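Local coordinates for protein thermophilic dibenzothiophene desulfurization enzyme C (Paenibacillus sp. A11-2, PDB 5XDC) that probably catalyses the FMNH2-dependent oxygenation of dibenzothiophene to its sulfoxide and then its sulfone, and binds indole in its substrate pocket, at residues S149-A163 against T210-P224. Numbering follows the deposited sequence.
With IND (indole), chain J.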
ATOM      1  N   SER B 149      -7.631   5.010  54.458  1.00 16.31           N
ATOM      2  CA  SER B 149      -8.529   4.966  53.317  1.00 14.77           C
ATOM      3  C   SER B 149      -8.320   6.208  52.451  1.00 14.96           C
ATOM      4  O   SER B 149      -7.649   7.168  52.838  1.00 16.04           O
ATOM      5  CB  SER B 149      -9.987   4.889  53.767  1.00 15.34           C
ATOM      6  OG  SER B 149     -10.280   3.688  54.455  1.00 16.57           O
ATOM      7  N   TYR B 150      -8.914   6.185  51.259  1.00 14.90           N
ATOM      8  CA  TYR B 150      -8.911   7.337  50.371  1.00 16.82           C
ATOM      9  C   TYR B 150     -10.339   7.635  49.952  1.00 18.86           C
ATOM     10  O   TYR B 150     -11.141   6.721  49.743  1.00 19.66           O
ATOM     11  CB  TYR B 150      -8.047   7.103  49.116  1.00 17.26           C
ATOM     12  CG  TYR B 150      -6.568   7.296  49.344  1.00 17.57           C
ATOM     13  CD1 TYR B 150      -6.002   8.558  49.275  1.00 21.30           C
ATOM     14  CD2 TYR B 150      -5.737   6.222  49.649  1.00 23.62           C
ATOM     15  CE1 TYR B 150      -4.656   8.752  49.491  1.00 27.05           C
ATOM     16  CE2 TYR B 150      -4.375   6.414  49.862  1.00 25.86           C
ATOM     17  CZ  TYR B 150      -3.850   7.677  49.790  1.00 29.58           C
ATOM     18  OH  TYR B 150      -2.508   7.889  50.002  1.00 50.13           O
ATOM     19  N   GLU B 151     -10.651   8.919  49.833  1.00 17.45           N
ATOM     20  CA  GLU B 151     -11.934   9.353  49.311  1.00 17.90           C
ATOM     21  C   GLU B 151     -11.736   9.728  47.849  1.00 16.97           C
ATOM     22  O   GLU B 151     -10.886  10.569  47.535  1.00 17.86           O
ATOM     23  CB  GLU B 151     -12.492  10.535  50.103  1.00 18.26           C
ATOM     24  CG  GLU B 151     -13.913  10.899  49.667  1.00 21.20           C
ATOM     25  CD  GLU B 151     -14.370  12.224  50.225  1.00 29.11           C
ATOM     26  OE1 GLU B 151     -14.730  13.112  49.431  1.00 25.90           O
ATOM     27  OE2 GLU B 151     -14.352  12.388  51.459  1.00 23.83           O
ATOM     28  N   ILE B 152     -12.520   9.098  46.970  1.00 17.37           N
ATOM     29  CA  ILE B 152     -12.391   9.256  45.523  1.00 18.49           C
ATOM     30  C   ILE B 152     -13.491  10.181  45.032  1.00 12.68           C
ATOM     31  O   ILE B 152     -14.669   9.964  45.335  1.00 15.39           O
ATOM     32  CB  ILE B 152     -12.479   7.903  44.796  1.00 20.01           C
ATOM     33  CG1 ILE B 152     -11.563   6.870  45.443  1.00 24.33           C
ATOM     34  CG2 ILE B 152     -12.154   8.082  43.318  1.00 23.21           C
ATOM     35  CD1 ILE B 152     -10.123   7.259  45.448  1.00 19.55           C
ATOM     36  N   ASN B 153     -13.114  11.172  44.209  1.00 16.62           N
ATOM     37  CA  ASN B 153     -14.064  12.112  43.630  1.00 17.36           C
ATOM     38  C   ASN B 153     -13.719  12.399  42.176  1.00 13.10           C
ATOM     39  O   ASN B 153     -12.557  12.640  41.844  1.00 19.47           O
ATOM     40  CB  ASN B 153     -14.080  13.439  44.381  1.00 19.06           C
ATOM     41  CG  ASN B 153     -14.709  13.322  45.738  1.00 17.10           C
ATOM     42  OD1 ASN B 153     -15.927  13.203  45.855  1.00 19.78           O
ATOM     43  ND2 ASN B 153     -13.881  13.349  46.773  1.00 21.82           N
ATOM     44  N   GLY B 154     -14.739  12.417  41.331  1.00 20.20           N
ATOM     45  CA  GLY B 154     -14.594  12.823  39.946  1.00 22.54           C
ATOM     46  C   GLY B 154     -15.284  11.855  39.004  1.00 21.07           C
ATOM     47  O   GLY B 154     -15.755  10.788  39.386  1.00 17.71           O
ATOM     48  N   THR B 155     -15.345  12.270  37.743  1.00 19.04           N
ATOM     49  CA  THR B 155     -15.945  11.469  36.682  1.00 15.33           C
ATOM     50  C   THR B 155     -14.836  10.979  35.761  1.00 19.89           C
ATOM     51  O   THR B 155     -14.055  11.784  35.231  1.00 22.60           O
ATOM     52  CB  THR B 155     -16.998  12.268  35.920  1.00 19.47           C
ATOM     53  OG1 THR B 155     -18.068  12.591  36.817  1.00 18.95           O
ATOM     54  CG2 THR B 155     -17.562  11.454  34.760  1.00 18.25           C
ATOM     55  N   LYS B 156     -14.764   9.657  35.606  1.00 21.84           N
ATOM     56  CA  LYS B 156     -13.756   8.968  34.808  1.00 23.99           C
ATOM     57  C   LYS B 156     -14.369   8.592  33.463  1.00 17.52           C
ATOM     58  O   LYS B 156     -15.436   7.984  33.424  1.00 17.13           O
ATOM     59  CB  LYS B 156     -13.296   7.707  35.550  1.00 28.44           C
ATOM     60  CG  LYS B 156     -12.002   7.097  35.063  1.00 42.57           C
ATOM     61  CD  LYS B 156     -10.818   7.968  35.428  1.00 47.23           C
ATOM     62  CE  LYS B 156      -9.856   7.257  36.370  1.00 40.35           C
ATOM     63  NZ  LYS B 156      -8.662   8.101  36.643  1.00 37.45           N
ATOM     64  N   ALA B 157     -13.702   8.941  32.370  1.00 30.72           N
ATOM     65  CA  ALA B 157     -14.164   8.523  31.053  1.00 29.83           C
ATOM     66  C   ALA B 157     -13.516   7.202  30.626  1.00 20.53           C
ATOM     67  O   ALA B 157     -12.504   6.763  31.184  1.00 24.93           O
ATOM     68  CB  ALA B 157     -13.867   9.600  30.012  1.00 49.65           C
ATOM     69  N   PHE B 158     -14.132   6.569  29.628  1.00 22.15           N
ATOM     70  CA  PHE B 158     -13.633   5.338  29.014  1.00 30.41           C
ATOM     71  C   PHE B 158     -13.370   4.269  30.069  1.00 30.06           C
ATOM     72  O   PHE B 158     -12.248   3.795  30.259  1.00 25.72           O
ATOM     73  CB  PHE B 158     -12.381   5.604  28.176  1.00 23.68           C
ATOM     74  CG  PHE B 158     -12.685   6.208  26.829  1.00 24.21           C
ATOM     75  CD1 PHE B 158     -13.009   5.399  25.749  1.00 31.34           C
ATOM     76  CD2 PHE B 158     -12.662   7.581  26.651  1.00 27.90           C
ATOM     77  CE1 PHE B 158     -13.293   5.956  24.504  1.00 27.15           C
ATOM     78  CE2 PHE B 158     -12.945   8.143  25.416  1.00 28.53           C
ATOM     79  CZ  PHE B 158     -13.262   7.329  24.342  1.00 32.42           C
ATOM     80  N   CYS B 159     -14.454   3.881  30.729  1.00 20.24           N
ATOM     81  CA  CYS B 159     -14.428   2.868  31.778  1.00 18.66           C
ATOM     82  C   CYS B 159     -14.945   1.538  31.224  1.00 20.51           C
ATOM     83  O   CYS B 159     -16.054   1.086  31.512  1.00 20.52           O
ATOM     84  CB  CYS B 159     -15.259   3.344  32.963  1.00 17.83           C
ATOM     85  SG  CYS B 159     -14.646   4.810  33.729  1.00 17.15           S
ATOM     86  N   SER B 160     -14.104   0.898  30.416  1.00 19.16           N
ATOM     87  CA  SER B 160     -14.532  -0.302  29.710  1.00 21.79           C
ATOM     88  C   SER B 160     -15.052  -1.370  30.664  1.00 21.28           C
ATOM     89  O   SER B 160     -14.458  -1.643  31.710  1.00 17.61           O
ATOM     90  CB  SER B 160     -13.372  -0.866  28.890  1.00 31.47           C
ATOM     91  OG  SER B 160     -12.877   0.117  28.001  1.00 50.37           O
ATOM     92  N   GLY B 161     -16.161  -1.991  30.288  1.00 17.20           N
ATOM     93  CA  GLY B 161     -16.722  -3.059  31.080  1.00 21.34           C
ATOM     94  C   GLY B 161     -17.196  -2.623  32.446  1.00 23.61           C
ATOM     95  O   GLY B 161     -17.273  -3.447  33.361  1.00 23.73           O
ATOM     96  N   SER B 162     -17.555  -1.352  32.599  1.00 22.41           N
ATOM     97  CA  SER B 162     -17.905  -0.840  33.914  1.00 21.83           C
ATOM     98  C   SER B 162     -19.317  -1.206  34.348  1.00 19.71           C
ATOM     99  O   SER B 162     -19.642  -1.041  35.524  1.00 24.09           O
ATOM    100  CB  SER B 162     -17.733   0.688  33.953  1.00 22.23           C
ATOM    101  OG  SER B 162     -18.466   1.327  32.929  1.00 31.70           O
ATOM    102  N   ALA B 163     -20.155  -1.706  33.450  1.00 17.86           N
ATOM    103  CA  ALA B 163     -21.504  -2.121  33.809  1.00 18.97           C
ATOM    104  C   ALA B 163     -21.503  -3.601  34.144  1.00 17.58           C
ATOM    105  O   ALA B 163     -20.767  -4.382  33.536  1.00 16.50           O
ATOM    106  CB  ALA B 163     -22.484  -1.862  32.663  1.00 19.78           C
ATOM    107  N   THR B 210     -19.572  -2.706  24.912  1.00 14.04           N
ATOM    108  CA  THR B 210     -18.483  -2.765  25.879  1.00 12.61           C
ATOM    109  C   THR B 210     -18.707  -1.857  27.081  1.00 14.27           C
ATOM    110  O   THR B 210     -17.854  -1.825  27.974  1.00 13.62           O
ATOM    111  CB  THR B 210     -17.143  -2.405  25.224  1.00 13.27           C
ATOM    112  OG1 THR B 210     -17.163  -1.056  24.734  1.00 13.39           O
ATOM    113  CG2 THR B 210     -16.821  -3.395  24.091  1.00 15.05           C
ATOM    114  N   ASP B 211     -19.813  -1.117  27.125  1.00 13.18           N
ATOM    115  CA  ASP B 211     -20.107  -0.180  28.214  1.00 14.32           C
ATOM    116  C   ASP B 211     -18.879   0.621  28.645  1.00 15.88           C
ATOM    117  O   ASP B 211     -18.483   0.654  29.816  1.00 16.54           O
ATOM    118  CB  ASP B 211     -20.726  -0.921  29.384  1.00 15.67           C
ATOM    119  CG  ASP B 211     -22.230  -0.977  29.276  1.00 20.26           C
ATOM    120  OD1 ASP B 211     -22.877   0.094  29.402  1.00 30.23           O
ATOM    121  OD2 ASP B 211     -22.738  -2.074  29.059  1.00 22.03           O
ATOM    122  N   SER B 212     -18.302   1.319  27.666  1.00 14.08           N
ATOM    123  CA  SER B 212     -17.079   2.081  27.855  1.00 16.56           C
ATOM    124  C   SER B 212     -17.362   3.556  28.098  1.00 14.92           C
ATOM    125  O   SER B 212     -16.528   4.416  27.793  1.00 16.49           O
ATOM    126  CB  SER B 212     -16.153   1.887  26.657  1.00 15.02           C
ATOM    127  OG  SER B 212     -15.719   0.542  26.589  1.00 16.10           O
ATOM    128  N   GLY B 213     -18.522   3.851  28.659  1.00 14.79           N
ATOM    129  CA  GLY B 213     -18.829   5.184  29.115  1.00 16.92           C
ATOM    130  C   GLY B 213     -18.139   5.570  30.408  1.00 19.24           C
ATOM    131  O   GLY B 213     -17.082   5.032  30.745  1.00 18.40           O
ATOM    132  N   SER B 214     -18.730   6.505  31.143  1.00 15.39           N
ATOM    133  CA  SER B 214     -18.071   7.100  32.291  1.00 17.79           C
ATOM    134  C   SER B 214     -18.602   6.513  33.600  1.00 14.95           C
ATOM    135  O   SER B 214     -19.660   5.881  33.657  1.00 15.82           O
ATOM    136  CB  SER B 214     -18.235   8.622  32.282  1.00 19.22           C
ATOM    137  OG  SER B 214     -19.591   8.982  32.344  1.00 18.58           O
ATOM    138  N   VAL B 215     -17.814   6.717  34.648  1.00 15.79           N
ATOM    139  CA  VAL B 215     -18.177   6.361  36.015  1.00 14.17           C
ATOM    140  C   VAL B 215     -17.919   7.586  36.870  1.00 13.66           C
ATOM    141  O   VAL B 215     -16.840   8.183  36.795  1.00 15.76           O
ATOM    142  CB  VAL B 215     -17.369   5.161  36.544  1.00 16.37           C
ATOM    143  CG1 VAL B 215     -17.653   4.931  38.040  1.00 18.22           C
ATOM    144  CG2 VAL B 215     -17.687   3.914  35.747  1.00 16.83           C
ATOM    145  N   THR B 216     -18.905   7.964  37.680  1.00 15.62           N
ATOM    146  CA  THR B 216     -18.799   9.130  38.536  1.00 14.50           C
ATOM    147  C   THR B 216     -18.617   8.658  39.967  1.00 13.96           C
ATOM    148  O   THR B 216     -19.400   7.829  40.449  1.00 16.39           O
ATOM    149  CB  THR B 216     -20.041  10.022  38.431  1.00 19.49           C
ATOM    150  OG1 THR B 216     -20.141  10.535  37.088  1.00 18.15           O
ATOM    151  CG2 THR B 216     -19.928  11.197  39.399  1.00 19.75           C
ATOM    152  N   PHE B 217     -17.566   9.151  40.611  1.00 16.35           N
ATOM    153  CA  PHE B 217     -17.270   8.847  42.009  1.00 14.76           C
ATOM    154  C   PHE B 217     -17.648  10.061  42.846  1.00 16.95           C
ATOM    155  O   PHE B 217     -17.055  11.134  42.685  1.00 16.32           O
ATOM    156  CB  PHE B 217     -15.787   8.519  42.199  1.00 17.61           C
ATOM    157  CG  PHE B 217     -15.313   7.337  41.392  1.00 15.61           C
ATOM    158  CD1 PHE B 217     -14.934   7.490  40.075  1.00 17.89           C
ATOM    159  CD2 PHE B 217     -15.251   6.072  41.957  1.00 20.07           C
ATOM    160  CE1 PHE B 217     -14.501   6.407  39.334  1.00 18.99           C
ATOM    161  CE2 PHE B 217     -14.821   4.977  41.214  1.00 19.96           C
ATOM    162  CZ  PHE B 217     -14.451   5.148  39.903  1.00 19.37           C
ATOM    163  N   SER B 218     -18.625   9.893  43.735  1.00 18.54           N
ATOM    164  CA  SER B 218     -19.040  10.949  44.654  1.00 17.65           C
ATOM    165  C   SER B 218     -18.719  10.534  46.087  1.00 16.55           C
ATOM    166  O   SER B 218     -19.493   9.811  46.710  1.00 18.18           O
ATOM    167  CB  SER B 218     -20.528  11.230  44.491  1.00 23.11           C
ATOM    168  OG  SER B 218     -20.785  11.745  43.205  1.00 28.80           O
ATOM    169  N   GLY B 219     -17.594  11.014  46.604  1.00 18.06           N
ATOM    170  CA  GLY B 219     -17.215  10.701  47.974  1.00 20.11           C
ATOM    171  C   GLY B 219     -17.054   9.216  48.221  1.00 17.88           C
ATOM    172  O   GLY B 219     -17.426   8.715  49.290  1.00 18.56           O
ATOM    173  N   VAL B 220     -16.491   8.498  47.254  1.00 16.76           N
ATOM    174  CA  VAL B 220     -16.363   7.048  47.341  1.00 14.91           C
ATOM    175  C   VAL B 220     -15.186   6.716  48.249  1.00 14.84           C
ATOM    176  O   VAL B 220     -14.059   7.156  48.007  1.00 16.69           O
ATOM    177  CB  VAL B 220     -16.178   6.440  45.940  1.00 16.76           C
ATOM    178  CG1 VAL B 220     -15.793   4.991  46.007  1.00 17.89           C
ATOM    179  CG2 VAL B 220     -17.475   6.577  45.172  1.00 14.94           C
ATOM    180  N   VAL B 221     -15.441   5.951  49.305  1.00 16.19           N
ATOM    181  CA  VAL B 221     -14.367   5.542  50.211  1.00 14.77           C
ATOM    182  C   VAL B 221     -13.800   4.215  49.726  1.00 12.69           C
ATOM    183  O   VAL B 221     -14.552   3.259  49.508  1.00 16.35           O
ATOM    184  CB  VAL B 221     -14.870   5.424  51.658  1.00 14.80           C
ATOM    185  CG1 VAL B 221     -13.697   5.095  52.581  1.00 15.91           C
ATOM    186  CG2 VAL B 221     -15.546   6.696  52.098  1.00 18.36           C
ATOM    187  N   VAL B 222     -12.485   4.159  49.510  1.00 16.28           N
ATOM    188  CA  VAL B 222     -11.815   2.885  49.273  1.00 16.69           C
ATOM    189  C   VAL B 222     -10.920   2.592  50.470  1.00 12.85           C
ATOM    190  O   VAL B 222     -10.152   3.453  50.930  1.00 13.99           O
ATOM    191  CB  VAL B 222     -11.069   2.828  47.921  1.00 29.48           C
ATOM    192  CG1 VAL B 222     -11.474   3.937  46.983  1.00 27.67           C
ATOM    193  CG2 VAL B 222      -9.581   2.703  48.052  1.00 33.41           C
ATOM    194  N   TYR B 223     -11.057   1.395  50.984  1.00 15.52           N
ATOM    195  CA  TYR B 223     -10.505   0.999  52.265  1.00 16.22           C
ATOM    196  C   TYR B 223      -9.106   0.443  52.084  1.00 19.16           C
ATOM    197  O   TYR B 223      -8.710   0.069  50.969  1.00 17.93           O
ATOM    198  CB  TYR B 223     -11.429  -0.023  52.918  1.00 17.54           C
ATOM    199  CG  TYR B 223     -12.836   0.526  53.092  1.00 15.82           C
ATOM    200  CD1 TYR B 223     -13.075   1.606  53.936  1.00 15.82           C
ATOM    201  CD2 TYR B 223     -13.901   0.006  52.381  1.00 14.99           C
ATOM    202  CE1 TYR B 223     -14.360   2.131  54.081  1.00 14.21           C
ATOM    203  CE2 TYR B 223     -15.185   0.525  52.520  1.00 18.96           C
ATOM    204  CZ  TYR B 223     -15.396   1.592  53.366  1.00 17.24           C
ATOM    205  OH  TYR B 223     -16.672   2.107  53.498  1.00 17.92           O
ATOM    206  N   PRO B 224      -8.311   0.400  53.152  1.00 16.93           N
ATOM    207  CA  PRO B 224      -6.887   0.102  52.961  1.00 16.57           C
ATOM    208  C   PRO B 224      -6.642  -1.283  52.423  1.00 15.21           C
ATOM    209  O   PRO B 224      -5.629  -1.489  51.734  1.00 19.05           O
ATOM    210  CB  PRO B 224      -6.299   0.290  54.368  1.00 19.76           C
ATOM    211  CG  PRO B 224      -7.259   1.228  55.038  1.00 18.05           C
ATOM    212  CD  PRO B 224      -8.593   0.791  54.546  1.00 15.80           C
TER
HETATM  213  N1  IND J 501     -13.819   1.170  22.666  1.00 42.16           N
HETATM  214  C2  IND J 501     -14.096   0.627  23.847  1.00 32.99           C
HETATM  215  C3  IND J 501     -13.192   1.124  24.602  1.00 33.15           C
HETATM  216  C4  IND J 501     -11.221   2.654  24.580  1.00 34.42           C
HETATM  217  C5  IND J 501     -10.491   3.455  23.698  1.00 30.91           C
HETATM  218  C6  IND J 501     -10.855   3.543  22.338  1.00 32.02           C
HETATM  219  C7  IND J 501     -11.951   2.827  21.864  1.00 26.51           C
HETATM  220  C8  IND J 501     -12.681   2.036  22.728  1.00 34.34           C
HETATM  221  C9  IND J 501     -12.300   1.947  24.112  1.00 33.29           C
HETATM  222  O   HOH W   1     -20.662   3.869  32.055  1.00 19.81           O
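Ile-152 wedges its two branches against different neighbours on the buried face of two antiparallel strand pairs, 150-153 with 220-222 and 155-156 with 215-217, which lie in different sheets joined through a bulged corner. With CG1 anti to the carbonyl carbon (chi1 -49°), that branch packs toward Val-222 CG1, though the near-eclipsed chi1 of Val-222 makes their exact closeness doubtful. Ile-152 CG2 instead runs alongside Phe-217, 3.8 Å from its CG. The Phe-217 ring also turns an edge to Gly-154 O, which lies in the ring plane and accepts the nearly straight Phe-217 N bond. Val-196, on the neighbouring strand 196-198, also touches Val-215 and Val-220.

Whereas Ile-152, Val-222 and Phe-217 are buried, the other face is more polar and meets solvent, with Thr-155 exposed and Thr-216 and Glu-151 partly so. Thr-155 OG1 and Thr-216 OG1 share a hydrogen bond of 2.9 Å on a non-hydrogen-bonded pair, and Thr-216 OG1 is held again by Asn-199. Where the register slips, Asn-153 OD1 receives Gly-219 N at 2.9 Å, from a donor 44° above the carbonyl plane. Its ND2 grips Glu-151 OE1 at 2.8 Å on the anti side of the carboxylate, so the two bonds fix the amide's rotation. Ile-152 is opposed by two residues, Gly-219 and Val-220, the signature of a G1 beta bulge, and Gly-219 has the positive phi such bulges use.

Beyond the strands, Cys-159 N bonds Gly-213 O, and Gly-161, inside the type II turn from Cys-159 to Ser-162, gives its N to Thr-210 O. Here Ser-160 OG and Ser-212 OG share a hydrogen bond of 3.2 Å beside the indole; Ser-212 OG lies 3.2 Å from indole C2, while Phe-158 CD1 approaches C4 obliquely. Ser-160 contacts FMN in the flavin complex of this protein. Paired strands thus lead from a bulged corner to a flavin and substrate pocket, within the beta-rich middle domain of the acyl-CoA dehydrogenase fold.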